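PDB 3OO8: ABC transporter binding protein AcbH from Actinoplanes, which binds beta-D-galactopyranose, its exclusively preferred sugar, as the extracellular solute receptor of an ABC transporter. Local coordinates for residues Y140-F145 and S368-R373; T193-N198 and Y295-T300; R243-A248 and S264-A269. The protein carries 2 engineered substitutions. All coordinates share one frame; numbering follows the deposited sequence.

Contact 1: Y140-F145 and S368-R373. Engineered in segment 368-373: Glu372 (natural residue Asp).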
loop_
_atom_site.group_PDB
_atom_site.type_symbol
_atom_site.label_atom_id
_atom_site.label_comp_id
_atom_site.label_asym_id
_atom_site.label_seq_id
_atom_site.Cartn_x
_atom_site.Cartn_y
_atom_site.Cartn_z
ATOM N N TYR A 140 -2.673 -4.875 1.780
ATOM C CA TYR A 140 -1.873 -5.374 2.923
ATOM C C TYR A 140 -1.331 -4.137 3.627
ATOM O O TYR A 140 -1.181 -3.095 3.007
ATOM C CB TYR A 140 -0.730 -6.285 2.462
ATOM C CG TYR A 140 0.303 -5.540 1.671
ATOM C CD1 TYR A 140 1.381 -4.933 2.316
ATOM C CD2 TYR A 140 0.195 -5.433 0.289
ATOM C CE1 TYR A 140 2.323 -4.222 1.575
ATOM C CE2 TYR A 140 1.132 -4.728 -0.438
ATOM C CZ TYR A 140 2.179 -4.138 0.219
ATOM O OH TYR A 140 3.152 -3.413 -0.469
ATOM N N PRO A 141 -0.987 -4.276 4.908
ATOM C CA PRO A 141 -0.636 -3.099 5.712
ATOM C C PRO A 141 0.848 -2.798 5.877
ATOM O O PRO A 141 1.691 -3.692 5.792
ATOM C CB PRO A 141 -1.216 -3.468 7.078
ATOM C CG PRO A 141 -0.926 -4.989 7.146
ATOM C CD PRO A 141 -1.196 -5.487 5.734
ATOM N N TRP A 142 1.125 -1.513 6.097
ATOM C CA TRP A 142 2.454 -1.018 6.498
ATOM C C TRP A 142 2.304 -0.640 7.967
ATOM O O TRP A 142 1.671 0.355 8.299
ATOM C CB TRP A 142 2.849 0.205 5.665
ATOM C CG TRP A 142 3.541 -0.173 4.396
ATOM C CD1 TRP A 142 3.005 -0.821 3.296
ATOM C CD2 TRP A 142 4.919 0.053 4.102
ATOM N NE1 TRP A 142 3.984 -0.987 2.328
ATOM C CE2 TRP A 142 5.168 -0.497 2.822
ATOM C CE3 TRP A 142 5.966 0.668 4.802
ATOM C CZ2 TRP A 142 6.423 -0.406 2.206
ATOM C CZ3 TRP A 142 7.239 0.722 4.190
ATOM C CH2 TRP A 142 7.440 0.178 2.928
ATOM N N VAL A 143 2.956 -1.423 8.840
ATOM C CA VAL A 143 2.722 -1.350 10.282
ATOM C C VAL A 143 4.035 -1.737 10.981
ATOM O O VAL A 143 4.999 -2.072 10.317
ATOM C CB VAL A 143 1.595 -2.370 10.721
ATOM C CG1 VAL A 143 0.209 -1.846 10.313
ATOM C CG2 VAL A 143 1.777 -3.725 10.060
ATOM N N VAL A 144 4.070 -1.623 12.311
ATOM C CA VAL A 144 5.309 -1.872 13.092
ATOM C C VAL A 144 5.252 -3.292 13.658
ATOM O O VAL A 144 4.391 -3.633 14.487
ATOM C CB VAL A 144 5.388 -0.910 14.319
ATOM C CG1 VAL A 144 6.721 -1.141 15.023
ATOM C CG2 VAL A 144 5.231 0.574 13.941
ATOM N N PHE A 145 6.213 -4.113 13.250
ATOM C CA PHE A 145 6.268 -5.525 13.673
ATOM C C PHE A 145 7.172 -5.677 14.872
ATOM O O PHE A 145 8.051 -4.863 15.063
ATOM C CB PHE A 145 6.807 -6.366 12.514
ATOM C CG PHE A 145 5.823 -6.474 11.397
ATOM C CD1 PHE A 145 4.880 -7.505 11.379
ATOM C CD2 PHE A 145 5.875 -5.567 10.349
ATOM C CE1 PHE A 145 3.920 -7.598 10.376
ATOM C CE2 PHE A 145 4.920 -5.644 9.301
ATOM C CZ PHE A 145 3.951 -6.667 9.321
ATOM N N SER A 368 -3.955 5.212 2.098
ATOM C CA SER A 368 -3.102 5.653 1.016
ATOM C C SER A 368 -2.477 4.401 0.380
ATOM O O SER A 368 -2.712 3.284 0.858
ATOM C CB SER A 368 -2.109 6.691 1.546
ATOM O OG SER A 368 -1.416 6.159 2.684
ATOM N N GLN A 369 -1.692 4.571 -0.685
ATOM C CA GLN A 369 -1.329 3.420 -1.519
ATOM C C GLN A 369 0.177 3.229 -1.639
ATOM O O GLN A 369 0.609 2.481 -2.523
ATOM C CB GLN A 369 -1.839 3.674 -2.936
ATOM C CG GLN A 369 -3.352 3.891 -3.012
ATOM C CD GLN A 369 -4.134 2.719 -2.402
ATOM O OE1 GLN A 369 -3.875 1.560 -2.712
ATOM N NE2 GLN A 369 -5.123 3.025 -1.566
ATOM N N PHE A 370 0.923 3.885 -0.740
ATOM C CA PHE A 370 2.414 3.948 -0.742
ATOM C C PHE A 370 2.869 5.003 -1.739
ATOM O O PHE A 370 2.243 5.197 -2.772
ATOM C CB PHE A 370 3.067 2.579 -0.993
ATOM C CG PHE A 370 4.566 2.577 -0.784
ATOM C CD1 PHE A 370 5.123 2.668 0.495
ATOM C CD2 PHE A 370 5.408 2.435 -1.878
ATOM C CE1 PHE A 370 6.518 2.643 0.665
ATOM C CE2 PHE A 370 6.793 2.410 -1.699
ATOM C CZ PHE A 370 7.333 2.516 -0.429
ATOM N N MET A 371 3.947 5.703 -1.412
ATOM C CA MET A 371 4.367 6.833 -2.254
ATOM C C MET A 371 4.527 6.484 -3.727
ATOM O O MET A 371 4.153 7.270 -4.600
ATOM C CB MET A 371 5.653 7.458 -1.706
ATOM C CG MET A 371 5.974 8.765 -2.450
ATOM S SD MET A 371 7.576 9.477 -1.967
ATOM C CE MET A 371 7.280 9.877 -0.237
ATOM N N GLU A 372 5.048 5.300 -4.018
ATOM C CA GLU A 372 5.242 4.893 -5.410
ATOM C C GLU A 372 3.971 4.815 -6.265
ATOM O O GLU A 372 4.056 4.851 -7.508
ATOM C CB GLU A 372 5.966 3.562 -5.452
ATOM C CG GLU A 372 7.385 3.675 -4.992
ATOM C CD GLU A 372 8.362 3.704 -6.120
ATOM O OE1 GLU A 372 8.069 4.313 -7.191
ATOM O OE2 GLU A 372 9.430 3.078 -5.912
ATOM N N ARG A 373 2.818 4.689 -5.615
ATOM C CA ARG A 373 1.541 4.626 -6.321
ATOM C C ARG A 373 0.735 5.889 -6.129
ATOM O O ARG A 373 -0.141 6.186 -6.952
ATOM C CB ARG A 373 0.730 3.412 -5.833
ATOM C CG ARG A 373 1.361 2.093 -6.206
ATOM C CD ARG A 373 0.482 0.948 -5.713
ATOM N NE ARG A 373 0.936 -0.343 -6.236
ATOM C CZ ARG A 373 0.217 -1.466 -6.147
ATOM N NH1 ARG A 373 -0.967 -1.428 -5.575
ATOM N NH2 ARG A 373 0.663 -2.611 -6.659
#

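Contact 2: T193-N198 and Y295-T300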
loop_
_atom_site.group_PDB
_atom_site.type_symbol
_atom_site.label_atom_id
_atom_site.label_comp_id
_atom_site.label_asym_id
_atom_site.label_seq_id
_atom_site.Cartn_x
_atom_site.Cartn_y
_atom_site.Cartn_z
ATOM N N THR A 193 8.290 5.478 5.755
ATOM C CA THR A 193 8.415 6.300 6.952
ATOM C C THR A 193 7.976 7.748 6.648
ATOM O O THR A 193 7.285 8.380 7.462
ATOM C CB THR A 193 9.833 6.230 7.540
ATOM O OG1 THR A 193 10.004 4.922 8.106
ATOM C CG2 THR A 193 9.989 7.269 8.628
ATOM N N PHE A 194 8.376 8.269 5.490
ATOM C CA PHE A 194 7.910 9.597 5.099
ATOM C C PHE A 194 6.378 9.624 5.083
ATOM O O PHE A 194 5.744 10.501 5.702
ATOM C CB PHE A 194 8.424 10.064 3.729
ATOM C CG PHE A 194 7.886 11.419 3.362
ATOM C CD1 PHE A 194 8.566 12.584 3.736
ATOM C CD2 PHE A 194 6.650 11.540 2.719
ATOM C CE1 PHE A 194 8.047 13.820 3.455
ATOM C CE2 PHE A 194 6.101 12.795 2.457
ATOM C CZ PHE A 194 6.814 13.931 2.815
ATOM N N ASP A 195 5.800 8.639 4.404
ATOM C CA ASP A 195 4.350 8.583 4.286
ATOM C C ASP A 195 3.637 8.571 5.626
ATOM O O ASP A 195 2.665 9.295 5.831
ATOM C CB ASP A 195 3.913 7.334 3.534
ATOM C CG ASP A 195 4.330 7.331 2.080
ATOM O OD1 ASP A 195 4.743 8.359 1.490
ATOM O OD2 ASP A 195 4.187 6.188 1.521
ATOM N N ILE A 196 4.077 7.714 6.534
ATOM C CA ILE A 196 3.343 7.564 7.793
ATOM C C ILE A 196 3.495 8.801 8.692
ATOM O O ILE A 196 2.526 9.200 9.363
ATOM C CB ILE A 196 3.685 6.229 8.522
ATOM C CG1 ILE A 196 2.610 5.832 9.540
ATOM C CG2 ILE A 196 5.089 6.234 9.185
ATOM C CD1 ILE A 196 1.161 5.803 9.016
ATOM N N LEU A 197 4.699 9.381 8.746
ATOM C CA LEU A 197 4.904 10.638 9.488
ATOM C C LEU A 197 3.984 11.723 8.923
ATOM O O LEU A 197 3.346 12.444 9.693
ATOM C CB LEU A 197 6.349 11.091 9.416
ATOM C CG LEU A 197 7.287 10.173 10.188
ATOM C CD1 LEU A 197 8.678 10.701 9.970
ATOM C CD2 LEU A 197 6.990 10.210 11.697
ATOM N N ASN A 198 3.935 11.841 7.597
ATOM C CA ASN A 198 3.052 12.834 6.968
ATOM C C ASN A 198 1.573 12.599 7.286
ATOM O O ASN A 198 0.843 13.552 7.646
ATOM C CB ASN A 198 3.325 12.892 5.451
ATOM C CG ASN A 198 2.894 14.205 4.818
ATOM O OD1 ASN A 198 2.923 15.262 5.457
ATOM N ND2 ASN A 198 2.585 14.158 3.511
ATOM N N TYR A 295 -5.156 6.705 9.340
ATOM C CA TYR A 295 -4.678 6.505 7.971
ATOM C C TYR A 295 -3.525 5.527 7.934
ATOM O O TYR A 295 -2.761 5.408 8.904
ATOM C CB TYR A 295 -4.250 7.855 7.379
ATOM C CG TYR A 295 -5.333 8.886 7.465
ATOM C CD1 TYR A 295 -6.565 8.653 6.860
ATOM C CD2 TYR A 295 -5.121 10.102 8.136
ATOM C CE1 TYR A 295 -7.584 9.586 6.950
ATOM C CE2 TYR A 295 -6.119 11.038 8.228
ATOM C CZ TYR A 295 -7.333 10.785 7.628
ATOM O OH TYR A 295 -8.338 11.719 7.707
ATOM N N MET A 296 -3.377 4.824 6.820
ATOM C CA MET A 296 -2.298 3.837 6.674
ATOM C C MET A 296 -2.004 3.694 5.183
ATOM O O MET A 296 -2.930 3.803 4.376
ATOM C CB MET A 296 -2.801 2.449 7.143
ATOM C CG MET A 296 -1.669 1.407 7.296
ATOM S SD MET A 296 -2.395 -0.260 7.412
ATOM C CE MET A 296 -3.109 -0.233 9.051
ATOM N N ASP A 297 -0.758 3.431 4.816
ATOM C CA ASP A 297 -0.450 2.945 3.467
ATOM C C ASP A 297 -0.905 1.474 3.425
ATOM O O ASP A 297 -0.380 0.635 4.173
ATOM C CB ASP A 297 1.092 2.922 3.243
ATOM C CG ASP A 297 1.672 4.233 2.672
ATOM O OD1 ASP A 297 0.969 5.057 2.026
ATOM O OD2 ASP A 297 2.890 4.429 2.861
ATOM N N ALA A 298 -1.868 1.162 2.564
ATOM C CA ALA A 298 -2.304 -0.233 2.381
ATOM C C ALA A 298 -2.511 -0.427 0.883
ATOM O O ALA A 298 -3.624 -0.276 0.362
ATOM C CB ALA A 298 -3.577 -0.521 3.195
ATOM N N PRO A 299 -1.431 -0.720 0.141
ATOM C CA PRO A 299 -1.514 -0.782 -1.328
ATOM C C PRO A 299 -2.588 -1.763 -1.831
ATOM O O PRO A 299 -2.540 -2.954 -1.511
ATOM C CB PRO A 299 -0.105 -1.250 -1.741
ATOM C CG PRO A 299 0.777 -0.743 -0.616
ATOM C CD PRO A 299 -0.052 -0.936 0.634
ATOM N N THR A 300 -3.538 -1.239 -2.618
ATOM C CA THR A 300 -4.742 -1.956 -2.984
ATOM C C THR A 300 -4.783 -2.239 -4.483
ATOM O O THR A 300 -4.758 -1.323 -5.336
ATOM C CB THR A 300 -5.996 -1.116 -2.602
ATOM O OG1 THR A 300 -5.951 -0.793 -1.201
ATOM C CG2 THR A 300 -7.289 -1.892 -2.871
#

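Contact 3: R243-A248 and S264-A269. With SO4 (sulfate ion), chain C.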
loop_
_atom_site.group_PDB
_atom_site.type_symbol
_atom_site.label_atom_id
_atom_site.label_comp_id
_atom_site.label_asym_id
_atom_site.label_seq_id
_atom_site.Cartn_x
_atom_site.Cartn_y
_atom_site.Cartn_z
ATOM N N ARG A 243 22.047 -1.250 3.958
ATOM C CA ARG A 243 21.370 -2.476 4.401
ATOM C C ARG A 243 20.159 -2.841 3.551
ATOM O O ARG A 243 19.348 -1.962 3.213
ATOM C CB ARG A 243 20.937 -2.327 5.877
ATOM C CG ARG A 243 20.310 -3.599 6.510
ATOM C CD ARG A 243 20.100 -3.528 8.030
ATOM N NE ARG A 243 21.381 -3.270 8.690
ATOM C CZ ARG A 243 21.768 -2.090 9.167
ATOM N NH1 ARG A 243 20.954 -1.034 9.133
ATOM N NH2 ARG A 243 22.989 -1.960 9.707
ATOM N N THR A 244 20.021 -4.125 3.228
ATOM C CA THR A 244 18.821 -4.596 2.516
ATOM C C THR A 244 17.688 -4.761 3.529
ATOM O O THR A 244 17.911 -4.992 4.724
ATOM C CB THR A 244 18.986 -5.967 1.826
ATOM O OG1 THR A 244 19.289 -6.970 2.814
ATOM C CG2 THR A 244 20.075 -5.919 0.737
ATOM N N TRP A 245 16.450 -4.646 3.053
ATOM C CA TRP A 245 15.350 -4.771 3.985
ATOM C C TRP A 245 15.309 -6.171 4.607
ATOM O O TRP A 245 14.983 -6.313 5.783
ATOM C CB TRP A 245 13.999 -4.289 3.378
ATOM C CG TRP A 245 13.340 -5.257 2.425
ATOM C CD1 TRP A 245 13.362 -5.207 1.056
ATOM C CD2 TRP A 245 12.649 -6.466 2.764
ATOM N NE1 TRP A 245 12.694 -6.296 0.525
ATOM C CE2 TRP A 245 12.238 -7.070 1.560
ATOM C CE3 TRP A 245 12.322 -7.090 3.973
ATOM C CZ2 TRP A 245 11.534 -8.277 1.530
ATOM C CZ3 TRP A 245 11.621 -8.289 3.943
ATOM C CH2 TRP A 245 11.237 -8.868 2.725
ATOM N N GLN A 246 15.663 -7.203 3.842
ATOM C CA GLN A 246 15.683 -8.551 4.406
ATOM C C GLN A 246 16.667 -8.656 5.587
ATOM O O GLN A 246 16.392 -9.347 6.565
ATOM C CB GLN A 246 16.011 -9.585 3.316
ATOM C CG GLN A 246 14.994 -9.646 2.166
ATOM C CD GLN A 246 15.293 -8.712 1.006
ATOM O OE1 GLN A 246 15.971 -7.697 1.163
ATOM N NE2 GLN A 246 14.708 -9.020 -0.163
ATOM N N ASP A 247 17.812 -7.976 5.513
ATOM C CA ASP A 247 18.766 -8.030 6.625
ATOM C C ASP A 247 18.223 -7.337 7.879
ATOM O O ASP A 247 18.498 -7.755 9.003
ATOM C CB ASP A 247 20.135 -7.462 6.228
ATOM C CG ASP A 247 20.969 -8.466 5.408
ATOM O OD1 ASP A 247 20.584 -9.644 5.327
ATOM O OD2 ASP A 247 22.008 -8.077 4.842
ATOM N N ALA A 248 17.442 -6.271 7.685
ATOM C CA ALA A 248 16.785 -5.625 8.814
ATOM C C ALA A 248 15.718 -6.567 9.383
ATOM O O ALA A 248 15.595 -6.721 10.600
ATOM C CB ALA A 248 16.160 -4.285 8.392
ATOM N N SER A 264 3.535 -5.911 5.464
ATOM C CA SER A 264 3.483 -7.303 5.968
ATOM C C SER A 264 3.965 -8.345 4.950
ATOM O O SER A 264 4.536 -9.374 5.345
ATOM C CB SER A 264 2.074 -7.675 6.409
ATOM O OG SER A 264 1.283 -7.723 5.252
ATOM N N ASN A 265 3.786 -8.081 3.662
ATOM C CA ASN A 265 4.245 -9.002 2.621
ATOM C C ASN A 265 5.764 -8.968 2.440
ATOM O O ASN A 265 6.325 -9.583 1.531
ATOM C CB ASN A 265 3.484 -8.781 1.318
ATOM C CG ASN A 265 3.936 -7.555 0.581
ATOM O OD1 ASN A 265 4.711 -6.746 1.097
ATOM N ND2 ASN A 265 3.434 -7.390 -0.635
ATOM N N GLN A 266 6.410 -8.175 3.293
ATOM C CA GLN A 266 7.872 -8.117 3.343
ATOM C C GLN A 266 8.320 -8.745 4.650
ATOM O O GLN A 266 8.847 -9.883 4.666
ATOM C CB GLN A 266 8.351 -6.668 3.209
ATOM C CG GLN A 266 7.907 -6.043 1.878
ATOM C CD GLN A 266 7.384 -4.637 2.030
ATOM O OE1 GLN A 266 7.827 -3.852 2.870
ATOM N NE2 GLN A 266 6.434 -4.315 1.179
ATOM N N VAL A 267 8.061 -8.063 5.768
ATOM C CA VAL A 267 8.574 -8.530 7.056
ATOM C C VAL A 267 8.035 -9.917 7.419
ATOM O O VAL A 267 8.816 -10.814 7.759
ATOM C CB VAL A 267 8.299 -7.517 8.231
ATOM C CG1 VAL A 267 8.835 -8.088 9.574
ATOM C CG2 VAL A 267 8.941 -6.153 7.923
ATOM N N ALA A 268 6.717 -10.102 7.403
ATOM C CA ALA A 268 6.141 -11.381 7.830
ATOM C C ALA A 268 6.533 -12.494 6.853
ATOM O O ALA A 268 6.811 -13.631 7.273
ATOM C CB ALA A 268 4.625 -11.286 7.957
ATOM N N ALA A 269 6.564 -12.167 5.562
ATOM C CA ALA A 269 6.937 -13.138 4.536
ATOM C C ALA A 269 8.361 -13.623 4.762
ATOM O O ALA A 269 8.686 -14.766 4.424
ATOM C CB ALA A 269 6.790 -12.547 3.139
HETATM S S SO4 C . 24.232 -5.549 9.138
HETATM O O1 SO4 C . 25.133 -6.338 8.306
HETATM O O2 SO4 C . 24.588 -4.140 9.033
HETATM O O3 SO4 C . 22.876 -5.770 8.647
HETATM O O4 SO4 C . 24.336 -5.932 10.542
#

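Contact 1: Y140-F145 and S368-R373
Phe370 O accepts from Arg373 N at 2.9 Å, a backbone bond at the start of the short helix 371-374, and Phe370, the N-cap residue of that helix, also meets Trp142 of strand 134-147. In this class 2 solute-binding fold the contact belongs to the galactose site: Trp142, Arg373 and position 372 are galactose-binding positions, although no sugar is bound here, and Glu372 is an engineered replacement of the natural aspartate. The two rings are nearly parallel, with planes 25° apart, but slid so far that they barely overlap. Phe370 CE1 comes over one face of the indole, 3.4 Å from Trp142 CZ2 and 3.5 Å from Trp142 CH2. Large flat side chains suit this buried place because they can meet across backbones whose CA atoms, in Trp142 and Phe370, are 8.8 Å apart. With CG anti to its own nitrogen (chi1 -171°), the Phe370 ring reaches across to the indole. Replacing Trp142 by alanine would probably open a gap beside Phe370, setting its ring free to shift, and deprive the sugar of one of its binding residues. Trp142 NE1 is buried without a partner in the model, while Trp142 CE2 lies 3.9 Å from Phe370 CD1.

Contact 2: T193-N198 and Y295-T300
Helix 191-201 passes strand 295-297 closely enough to bring Asp195 and Ile196 against Asp297 and Tyr295, the nearest CA atoms being those of Ile196 and Met296, 6.9 Å apart. Two buried aspartates dominate the contact. Both have CB directed at the opposing segment, and their side chains cross at about a right angle with the carboxylate planes 85° apart. Asp195 OD2 is only 2.6 Å from Asp297 OD2, so one of the two acids probably carries a proton; two full negative charges this close would be costly in the interior. The approach is snug, for Asp297 OD2 also sits 3.2 Å from Asp195 CB. Further polar partners help to explain why acids suit this place. Asp297 OD1 and Ser368 OG share a hydrogen bond, Phe370 N adds a weak one to the same oxygen, and Asp195 OD2 receives a weak bond from Met371 N. These two amides, at the start of the short helix 371-374, would probably help to stabilise the remaining negative charge.

Ile196 adds a van der Waals touch on the strand backbone. Its CG1 runs anti to the backbone nitrogen (chi1 -160°), carrying CD1 to within 3.9 Å of Tyr295 O, which is also hydrogen-bonded by Arg200 of the same helix.

Met296 directs CB away from the helix and packs on Pro141 and Val143 of strand 134-147, while strand 366-368 pairs in parallel with 295-297. Behind the aspartates, Phe194 leans on helices 204-212 and 220-232, so helix 191-201 is wedged between them and the strand.

Contact 3: R243-A248 and S264-A269
Trp245 lays one face of its six-membered ring on the aliphatic root of Gln266: Gln266 CB stands 3.8 Å from the ring centroid, 15° off the normal, a CH-pi contact. At the rim, Trp245 CH2 is 3.2 Å from Gln266 O and Trp245 CZ3 is 4.0 Å from Val267 N. Tryptophan suits the spot because its broad face can take up a methylene on one side while Gln246 CD lies over the other. Its CG is tucked between the backbone nitrogen and the carbonyl carbon (chi1 77°), which sends the indole across to the second helix. In this class 2 solute-binding fold, strand 257-261 lies between helices 245-253 and 264-270 along the chain. Gln266, a galactose-binding residue, has its amide turned off the indole: OE1 accepts from Gln262 NE2 and Gly263 N, and Gln266 NE2 makes a weak 3.0 Å bond to Asn265 OD1. Further out, Thr244 N-caps helix 245-253, its OG1 accepting from Asp247 N at 3.2 Å, while Asp186 OD2 accepts from Trp245 N. Beyond it, Arg243 grips a sulfate probably from the crystallisation liquor, edge-on, with Arg243 NE 2.9 Å from sulfate O3 (164° at the hydrogen) and Arg243 NH2 2.8 Å from sulfate O2.

How the contacts relate
Along the chain contact 3 nests inside contact 2, and contact 2 inside contact 1. The centres of contacts 1 and 2 are about 5 Å apart, and both share the parallel strands 295-297 and 366-368. Contact 3 lies about 13 Å from contact 1 between centres, joined by a backbone hydrogen bond of Pro141 with Ser264; its centre is about 17 Å from that of contact 2, with nearest atoms about 7 Å apart. Strand 134-147 ties them together, supplying one side of contact 1 and packing on Met296 of contact 2 and Ser264 of contact 3. The side chains of Trp142 and Gln266 come within about 4 Å, so distant parts of the chain converge on one galactose site.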